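Iron(III) ABC transporter, periplasmic iron-compound-binding protein (Vibrio cholerae, PDB 5GGY) probably binds hydroxamate siderophores such as ferric desferal in the periplasm and delivers them to an ABC transporter for import. Local coordinates at residues L22-L27 / G63-P68; P86-L91 / V100-N105. All coordinates share one frame; numbering follows the deposited sequence.

Contact 1 of 2, residues L22-L27 / G63-P68; sequences LNWDLL and GTRTEP
Arg65 lays its guanidinium flat over the indole of Trp24, and this stack is the centre of the contact. The two planes are 20° apart, and Arg65 CZ sits 3.8 Å from the centroid of the six-membered ring of Trp24, almost straight above it: a cation-pi pair. NH1 of Arg65 comes down near the rim, 3.3 Å from Trp24 CE3. The aliphatic part of the chain joins in, because Arg65 CD stands 3.9 Å over the centroid of the five-membered ring as a CH-pi contact. A bend at chi3 (-72°) turns the guanidinium out of the line of the methylenes, letting one arginine cover both rings.

Van der Waals packing continues behind the stack. Asn23 OD1 lies against CB, CG and CD of Arg65, 3.3 Å from CB, and Leu22 O lies 3.6 Å from Arg65 CA.

Among the polar links, a water ties the backbones together, giving one hydrogen to Leu22 O at 3.0 Å and the other to Thr64 O, also at 3.0 Å. In the loop 63-68 itself, Thr64 OG1 accepts from Glu67 N (3.0 Å) in an ST motif. Asn23 OD1 accepts a hydrogen bond from Gln87 NE2.

Both stacking partners are held from outside as well: Arg65 NE forms a salt bridge with Glu42, Trp24 NE1 bonds to Pro41 O, and Tyr46 and Trp256 meet the indole edge-to-face. The cation probably gains electrostatic stabilisation from Glu42 and from the indole face, while salt bridge and stack together fix the guanidinium's orientation.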
ATOM      1  N   LEU A  22     -15.738 -13.553  14.377  1.00 13.70           N
ATOM      2  CA  LEU A  22     -16.482 -14.705  13.872  1.00 29.89           C
ATOM      3  C   LEU A  22     -15.890 -15.323  12.610  1.00 30.98           C
ATOM      4  O   LEU A  22     -16.423 -16.301  12.092  1.00 28.79           O
ATOM      5  CB  LEU A  22     -17.934 -14.316  13.602  1.00 29.57           C
ATOM      6  CG  LEU A  22     -18.713 -13.805  14.813  1.00 23.84           C
ATOM      7  CD1 LEU A  22     -20.175 -13.661  14.458  1.00 17.73           C
ATOM      8  CD2 LEU A  22     -18.532 -14.731  16.005  1.00 14.85           C
ATOM      9  N   ASN A  23     -14.797 -14.758  12.112  1.00 15.63           N
ATOM     10  CA  ASN A  23     -14.148 -15.313  10.932  1.00 19.67           C
ATOM     11  C   ASN A  23     -12.629 -15.239  11.036  1.00 23.46           C
ATOM     12  O   ASN A  23     -12.088 -14.429  11.788  1.00 18.30           O
ATOM     13  CB  ASN A  23     -14.631 -14.597   9.672  1.00 20.71           C
ATOM     14  CG  ASN A  23     -15.086 -15.561   8.597  1.00 28.54           C
ATOM     15  OD1 ASN A  23     -15.547 -16.664   8.891  1.00 25.98           O
ATOM     16  ND2 ASN A  23     -14.958 -15.151   7.341  1.00 33.28           N
ATOM     17  N   TRP A  24     -11.947 -16.092  10.277  1.00 26.75           N
ATOM     18  CA  TRP A  24     -10.495 -16.201  10.361  1.00 25.20           C
ATOM     19  C   TRP A  24      -9.768 -14.992   9.781  1.00 26.38           C
ATOM     20  O   TRP A  24      -8.710 -14.606  10.282  1.00 17.97           O
ATOM     21  CB  TRP A  24     -10.024 -17.474   9.660  1.00 20.56           C
ATOM     22  CG  TRP A  24     -10.259 -18.705  10.474  1.00 19.91           C
ATOM     23  CD1 TRP A  24     -10.697 -18.759  11.769  1.00 16.82           C
ATOM     24  CD2 TRP A  24     -10.070 -20.063  10.058  1.00 19.85           C
ATOM     25  NE1 TRP A  24     -10.790 -20.066  12.182  1.00 17.61           N
ATOM     26  CE2 TRP A  24     -10.412 -20.886  11.151  1.00 26.17           C
ATOM     27  CE3 TRP A  24      -9.646 -20.664   8.870  1.00 21.00           C
ATOM     28  CZ2 TRP A  24     -10.341 -22.276  11.091  1.00 29.17           C
ATOM     29  CZ3 TRP A  24      -9.576 -22.043   8.813  1.00 26.69           C
ATOM     30  CH2 TRP A  24      -9.922 -22.834   9.915  1.00 24.69           C
ATOM     31  N   ASP A  25     -10.326 -14.401   8.728  1.00 14.23           N
ATOM     32  CA  ASP A  25      -9.713 -13.226   8.119  1.00 18.50           C
ATOM     33  C   ASP A  25      -9.751 -12.060   9.100  1.00 23.42           C
ATOM     34  O   ASP A  25      -8.754 -11.369   9.295  1.00 19.87           O
ATOM     35  CB  ASP A  25     -10.411 -12.863   6.802  1.00 18.95           C
ATOM     36  CG  ASP A  25     -11.888 -12.568   6.979  1.00 25.63           C
ATOM     37  OD1 ASP A  25     -12.473 -13.023   7.982  1.00 25.26           O
ATOM     38  OD2 ASP A  25     -12.464 -11.879   6.110  1.00 18.02           O
ATOM     39  N   LEU A  26     -10.905 -11.870   9.733  1.00 30.46           N
ATOM     40  CA  LEU A  26     -11.080 -10.840  10.749  1.00 25.56           C
ATOM     41  C   LEU A  26     -10.246 -11.138  11.986  1.00 20.54           C
ATOM     42  O   LEU A  26      -9.744 -10.223  12.638  1.00 22.57           O
ATOM     43  CB  LEU A  26     -12.553 -10.716  11.138  1.00 24.07           C
ATOM     44  CG  LEU A  26     -13.490 -10.176  10.059  1.00 30.67           C
ATOM     45  CD1 LEU A  26     -14.927 -10.124  10.562  1.00 18.75           C
ATOM     46  CD2 LEU A  26     -13.024  -8.801   9.589  1.00 27.69           C
ATOM     47  N   LEU A  27     -10.115 -12.419  12.311  1.00 18.04           N
ATOM     48  CA  LEU A  27      -9.280 -12.841  13.428  1.00 19.10           C
ATOM     49  C   LEU A  27      -7.838 -12.430  13.182  1.00 20.14           C
ATOM     50  O   LEU A  27      -7.156 -11.962  14.090  1.00 18.55           O
ATOM     51  CB  LEU A  27      -9.371 -14.353  13.638  1.00 13.89           C
ATOM     52  CG  LEU A  27      -8.494 -14.937  14.749  1.00 14.57           C
ATOM     53  CD1 LEU A  27      -8.709 -14.210  16.070  1.00 14.86           C
ATOM     54  CD2 LEU A  27      -8.757 -16.425  14.913  1.00 15.05           C
ATOM     55  N   GLY A  63     -17.113 -21.547  18.678  1.00 26.71           N
ATOM     56  CA  GLY A  63     -17.790 -22.384  17.701  1.00 19.97           C
ATOM     57  C   GLY A  63     -17.205 -22.267  16.306  1.00 22.43           C
ATOM     58  O   GLY A  63     -16.063 -21.842  16.142  1.00 36.35           O
ATOM     59  N   THR A  64     -17.984 -22.648  15.299  1.00 19.03           N
ATOM     60  CA  THR A  64     -17.523 -22.587  13.917  1.00 18.54           C
ATOM     61  C   THR A  64     -17.935 -21.274  13.258  1.00 25.35           C
ATOM     62  O   THR A  64     -18.818 -20.570  13.745  1.00 29.20           O
ATOM     63  CB  THR A  64     -18.062 -23.767  13.085  1.00 23.63           C
ATOM     64  OG1 THR A  64     -19.489 -23.674  12.983  1.00 28.70           O
ATOM     65  CG2 THR A  64     -17.689 -25.094  13.732  1.00 20.73           C
ATOM     66  N   ARG A  65     -17.285 -20.954  12.143  1.00 26.04           N
ATOM     67  CA  ARG A  65     -17.526 -19.702  11.429  1.00 23.97           C
ATOM     68  C   ARG A  65     -18.944 -19.612  10.869  1.00 34.32           C
ATOM     69  O   ARG A  65     -19.507 -18.525  10.753  1.00 32.81           O
ATOM     70  CB  ARG A  65     -16.510 -19.541  10.294  1.00 23.65           C
ATOM     71  CG  ARG A  65     -15.069 -19.418  10.763  1.00 25.53           C
ATOM     72  CD  ARG A  65     -14.086 -19.769   9.655  1.00 25.79           C
ATOM     73  NE  ARG A  65     -14.078 -21.201   9.371  1.00 20.35           N
ATOM     74  CZ  ARG A  65     -13.399 -21.764   8.378  1.00 21.46           C
ATOM     75  NH1 ARG A  65     -12.669 -21.014   7.564  1.00 25.92           N
ATOM     76  NH2 ARG A  65     -13.451 -23.077   8.196  1.00 29.87           N
ATOM     77  N   THR A  66     -19.511 -20.762  10.519  1.00 33.56           N
ATOM     78  CA  THR A  66     -20.846 -20.814   9.936  1.00 31.12           C
ATOM     79  C   THR A  66     -21.926 -21.023  10.996  1.00 29.50           C
ATOM     80  O   THR A  66     -23.045 -20.529  10.852  1.00 41.97           O
ATOM     81  CB  THR A  66     -20.949 -21.932   8.882  1.00 31.25           C
ATOM     82  OG1 THR A  66     -19.955 -22.929   9.151  1.00 39.25           O
ATOM     83  CG2 THR A  66     -20.719 -21.370   7.489  1.00 19.12           C
ATOM     84  N   GLU A  67     -21.591 -21.741  12.063  1.00 28.22           N
ATOM     85  CA  GLU A  67     -22.566 -22.037  13.108  1.00 36.99           C
ATOM     86  C   GLU A  67     -21.990 -21.784  14.501  1.00 34.27           C
ATOM     87  O   GLU A  67     -21.669 -22.729  15.220  1.00 35.34           O
ATOM     88  CB  GLU A  67     -23.040 -23.490  12.984  1.00 48.54           C
ATOM     89  CG  GLU A  67     -24.481 -23.721  13.402  1.00 66.50           C
ATOM     90  CD  GLU A  67     -25.360 -24.187  12.256  1.00 75.69           C
ATOM     91  OE1 GLU A  67     -25.520 -25.415  12.087  1.00 82.23           O
ATOM     92  OE2 GLU A  67     -25.896 -23.325  11.527  1.00 74.55           O
ATOM     93  N   PRO A  68     -21.856 -20.503  14.884  1.00 24.79           N
ATOM     94  CA  PRO A  68     -21.238 -20.127  16.162  1.00 21.53           C
ATOM     95  C   PRO A  68     -22.162 -20.286  17.368  1.00 32.18           C
ATOM     96  O   PRO A  68     -23.384 -20.203  17.240  1.00 26.22           O
ATOM     97  CB  PRO A  68     -20.883 -18.655  15.950  1.00 24.83           C
ATOM     98  CG  PRO A  68     -21.927 -18.166  15.016  1.00 24.90           C
ATOM     99  CD  PRO A  68     -22.231 -19.318  14.090  1.00 23.61           C
TER
HETATM  100  O   HOH W   1     -18.381 -17.618  13.966  1.00 18.17           O

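Contact 2 of 2, residues P86-L91 / V100-N105; sequences PQQDLL and VVYLPN
Leu91 and Tyr102 meet because their first torsions aim them at each other: Tyr102 carries its ring opposite the backbone N (chi1 175°), while Leu91 sets CG opposite its own carbonyl carbon (chi1 -67°), reaching across from the first turn of helix 91-95. The two side chains cross at about a right angle. One methyl of the leucine, CD1, settles over a face of the phenol ring, 3.7 Å from the Tyr102 centroid and 15° off the ring normal, a CH-pi contact. Pro104 CD covers the opposite face, so the ring is sandwiched between an aliphatic branch from the other segment and a proline two residues further along the same segment.

The second methyl of Leu91, CD2, sits between the Tyr102 ring and Val100, 3.7 Å from Tyr102 CD2 and 3.9 Å from Val100 CG1. Val100 and Tyr102 both point to the leucine, being two apart on strand 100-102, and Leu91 fits against the pair; Ala83 of the neighbouring strand also touches Leu91 and Val100.

At the phenol end, Gln88 approaches obliquely with its methylene, CB lying 3.6 Å from Tyr102 OH. Its amide nitrogen is engaged locally, NE2 bonding to Gly85 O. The contact between the two segments is therefore mainly apolar, although it lies near the surface.

Strand 80-83, the loop 86-91, helix 91-95 and the parallel strand 100-102 together make a beta-alpha-beta crossover, and Leu91 packs the start of its helix onto the edge strand, as in the Rossmann-like lobes of periplasmic binding proteins.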
ATOM      1  N   PRO A  86     -19.770 -15.086   5.504  1.00 26.56           N
ATOM      2  CA  PRO A  86     -20.449 -16.315   5.938  1.00 22.79           C
ATOM      3  C   PRO A  86     -21.386 -16.140   7.136  1.00 17.28           C
ATOM      4  O   PRO A  86     -22.150 -17.058   7.434  1.00 27.97           O
ATOM      5  CB  PRO A  86     -19.285 -17.243   6.311  1.00 17.07           C
ATOM      6  CG  PRO A  86     -18.132 -16.733   5.542  1.00 31.72           C
ATOM      7  CD  PRO A  86     -18.305 -15.247   5.506  1.00 28.36           C
ATOM      8  N   GLN A  87     -21.327 -14.996   7.812  1.00 20.28           N
ATOM      9  CA  GLN A  87     -22.160 -14.770   8.991  1.00 25.56           C
ATOM     10  C   GLN A  87     -23.321 -13.817   8.716  1.00 25.34           C
ATOM     11  O   GLN A  87     -24.021 -13.401   9.642  1.00 23.44           O
ATOM     12  CB  GLN A  87     -21.317 -14.222  10.146  1.00 16.74           C
ATOM     13  CG  GLN A  87     -20.285 -15.191  10.696  1.00 17.63           C
ATOM     14  CD  GLN A  87     -18.997 -15.195   9.898  1.00 20.53           C
ATOM     15  OE1 GLN A  87     -18.505 -14.144   9.486  1.00 24.92           O
ATOM     16  NE2 GLN A  87     -18.446 -16.382   9.668  1.00 16.51           N
ATOM     17  N   GLN A  88     -23.528 -13.483   7.445  1.00 28.09           N
ATOM     18  CA  GLN A  88     -24.461 -12.424   7.073  1.00 34.36           C
ATOM     19  C   GLN A  88     -25.911 -12.730   7.449  1.00 35.69           C
ATOM     20  O   GLN A  88     -26.712 -11.814   7.634  1.00 40.18           O
ATOM     21  CB  GLN A  88     -24.371 -12.143   5.573  1.00 20.28           C
ATOM     22  CG  GLN A  88     -24.846 -13.279   4.682  1.00 21.45           C
ATOM     23  CD  GLN A  88     -24.855 -12.895   3.215  1.00 31.67           C
ATOM     24  OE1 GLN A  88     -25.889 -12.508   2.669  1.00 39.00           O
ATOM     25  NE2 GLN A  88     -23.698 -12.994   2.568  1.00 31.43           N
ATOM     26  N   ASP A  89     -26.244 -14.011   7.566  1.00 26.62           N
ATOM     27  CA  ASP A  89     -27.604 -14.412   7.909  1.00 27.30           C
ATOM     28  C   ASP A  89     -27.840 -14.404   9.416  1.00 23.92           C
ATOM     29  O   ASP A  89     -28.965 -14.612   9.874  1.00 25.76           O
ATOM     30  CB  ASP A  89     -27.911 -15.801   7.339  1.00 38.72           C
ATOM     31  CG  ASP A  89     -28.092 -15.788   5.832  1.00 39.21           C
ATOM     32  OD1 ASP A  89     -28.579 -14.770   5.297  1.00 37.27           O
ATOM     33  OD2 ASP A  89     -27.749 -16.797   5.183  1.00 54.06           O
ATOM     34  N   LEU A  90     -26.778 -14.162  10.179  1.00 20.19           N
ATOM     35  CA  LEU A  90     -26.868 -14.139  11.633  1.00 21.03           C
ATOM     36  C   LEU A  90     -26.679 -12.734  12.192  1.00 16.81           C
ATOM     37  O   LEU A  90     -26.714 -12.540  13.406  1.00 18.72           O
ATOM     38  CB  LEU A  90     -25.829 -15.081  12.247  1.00 16.95           C
ATOM     39  CG  LEU A  90     -26.089 -16.582  12.119  1.00 22.94           C
ATOM     40  CD1 LEU A  90     -24.918 -17.365  12.683  1.00 25.86           C
ATOM     41  CD2 LEU A  90     -27.379 -16.966  12.823  1.00 18.68           C
ATOM     42  N   LEU A  91     -26.492 -11.763  11.302  1.00 22.10           N
ATOM     43  CA  LEU A  91     -26.199 -10.382  11.692  1.00 23.28           C
ATOM     44  C   LEU A  91     -27.241  -9.787  12.641  1.00 28.24           C
ATOM     45  O   LEU A  91     -26.892  -9.175  13.652  1.00 29.37           O
ATOM     46  CB  LEU A  91     -26.076  -9.496  10.450  1.00 27.86           C
ATOM     47  CG  LEU A  91     -24.879  -9.761   9.534  1.00 27.04           C
ATOM     48  CD1 LEU A  91     -24.835  -8.754   8.392  1.00 15.37           C
ATOM     49  CD2 LEU A  91     -23.582  -9.735  10.325  1.00 14.32           C
ATOM     50  N   VAL A 100     -22.663  -4.947  15.991  1.00 21.05           N
ATOM     51  CA  VAL A 100     -21.970  -5.773  15.009  1.00 24.60           C
ATOM     52  C   VAL A 100     -21.313  -4.951  13.907  1.00 18.67           C
ATOM     53  O   VAL A 100     -21.962  -4.124  13.263  1.00 16.05           O
ATOM     54  CB  VAL A 100     -22.931  -6.788  14.352  1.00 23.45           C
ATOM     55  CG1 VAL A 100     -22.196  -7.616  13.306  1.00 15.28           C
ATOM     56  CG2 VAL A 100     -23.554  -7.688  15.402  1.00 16.03           C
ATOM     57  N   VAL A 101     -20.024  -5.189  13.692  1.00 17.80           N
ATOM     58  CA  VAL A 101     -19.313  -4.581  12.578  1.00 25.27           C
ATOM     59  C   VAL A 101     -19.180  -5.601  11.452  1.00 22.22           C
ATOM     60  O   VAL A 101     -18.468  -6.596  11.585  1.00 20.77           O
ATOM     61  CB  VAL A 101     -17.926  -4.071  13.000  1.00 22.06           C
ATOM     62  CG1 VAL A 101     -17.279  -3.303  11.862  1.00 14.67           C
ATOM     63  CG2 VAL A 101     -18.038  -3.199  14.242  1.00 15.07           C
ATOM     64  N   TYR A 102     -19.878  -5.350  10.351  1.00 21.21           N
ATOM     65  CA  TYR A 102     -19.951  -6.301   9.249  1.00 20.49           C
ATOM     66  C   TYR A 102     -19.038  -5.898   8.097  1.00 24.78           C
ATOM     67  O   TYR A 102     -19.332  -4.961   7.355  1.00 29.74           O
ATOM     68  CB  TYR A 102     -21.401  -6.427   8.773  1.00 16.95           C
ATOM     69  CG  TYR A 102     -21.608  -7.292   7.547  1.00 17.14           C
ATOM     70  CD1 TYR A 102     -22.105  -6.747   6.371  1.00 21.81           C
ATOM     71  CD2 TYR A 102     -21.318  -8.651   7.567  1.00 32.28           C
ATOM     72  CE1 TYR A 102     -22.305  -7.529   5.248  1.00 28.65           C
ATOM     73  CE2 TYR A 102     -21.512  -9.438   6.452  1.00 30.44           C
ATOM     74  CZ  TYR A 102     -22.004  -8.874   5.296  1.00 29.81           C
ATOM     75  OH  TYR A 102     -22.197  -9.660   4.184  1.00 33.16           O
ATOM     76  N   LEU A 103     -17.926  -6.615   7.959  1.00 18.45           N
ATOM     77  CA  LEU A 103     -16.957  -6.343   6.901  1.00 23.44           C
ATOM     78  C   LEU A 103     -16.811  -7.542   5.972  1.00 19.97           C
ATOM     79  O   LEU A 103     -15.945  -8.392   6.182  1.00 24.91           O
ATOM     80  CB  LEU A 103     -15.589  -5.980   7.488  1.00 21.07           C
ATOM     81  CG  LEU A 103     -15.545  -5.065   8.713  1.00 16.58           C
ATOM     82  CD1 LEU A 103     -15.465  -5.885   9.997  1.00 17.01           C
ATOM     83  CD2 LEU A 103     -14.381  -4.091   8.620  1.00 15.26           C
ATOM     84  N   PRO A 104     -17.657  -7.611   4.935  1.00 19.30           N
ATOM     85  CA  PRO A 104     -17.646  -8.740   4.001  1.00 22.89           C
ATOM     86  C   PRO A 104     -16.532  -8.652   2.960  1.00 25.50           C
ATOM     87  O   PRO A 104     -16.055  -7.563   2.641  1.00 15.06           O
ATOM     88  CB  PRO A 104     -19.021  -8.646   3.335  1.00 15.47           C
ATOM     89  CG  PRO A 104     -19.321  -7.191   3.339  1.00 15.81           C
ATOM     90  CD  PRO A 104     -18.739  -6.657   4.629  1.00 15.17           C
ATOM     91  N   ASN A 105     -16.132  -9.805   2.437  1.00 26.85           N
ATOM     92  CA  ASN A 105     -15.098  -9.879   1.416  1.00 21.18           C
ATOM     93  C   ASN A 105     -15.272 -11.133   0.561  1.00 24.28           C
ATOM     94  O   ASN A 105     -16.173 -11.939   0.804  1.00 15.87           O
ATOM     95  CB  ASN A 105     -13.710  -9.864   2.064  1.00 14.68           C
ATOM     96  CG  ASN A 105     -12.606  -9.494   1.084  1.00 30.57           C
ATOM     97  OD1 ASN A 105     -12.829  -9.432  -0.125  1.00 25.67           O
ATOM     98  ND2 ASN A 105     -11.406  -9.259   1.604  1.00 22.79           N
TER

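How the contacts relate
Contact 1 closes before contact 2 opens along the chain, and their centres lie 10 Å apart in the same N-terminal part of the fold. Three of the four segments follow or contain strands of the parallel sheet 19-21, 80-83 and 100-102: 22-27 and 100-105 belong to its outer strands, 86-91 comes after the central one. Segment 63-68 lies apart from it, in the loop between strand 60-61 and helix 70-75. Gln87 NE2, 2.6 Å from Arg65 O in a probable hydrogen bond, also reaches Asn23. It thus ties the loop after strand 80-83 to the loop 63-68 and to the start of helix 24-32, making the contacts one connected patch of the N-terminal lobe. Pro68 CD also packs on Leu90 CD1 at 3.6 Å.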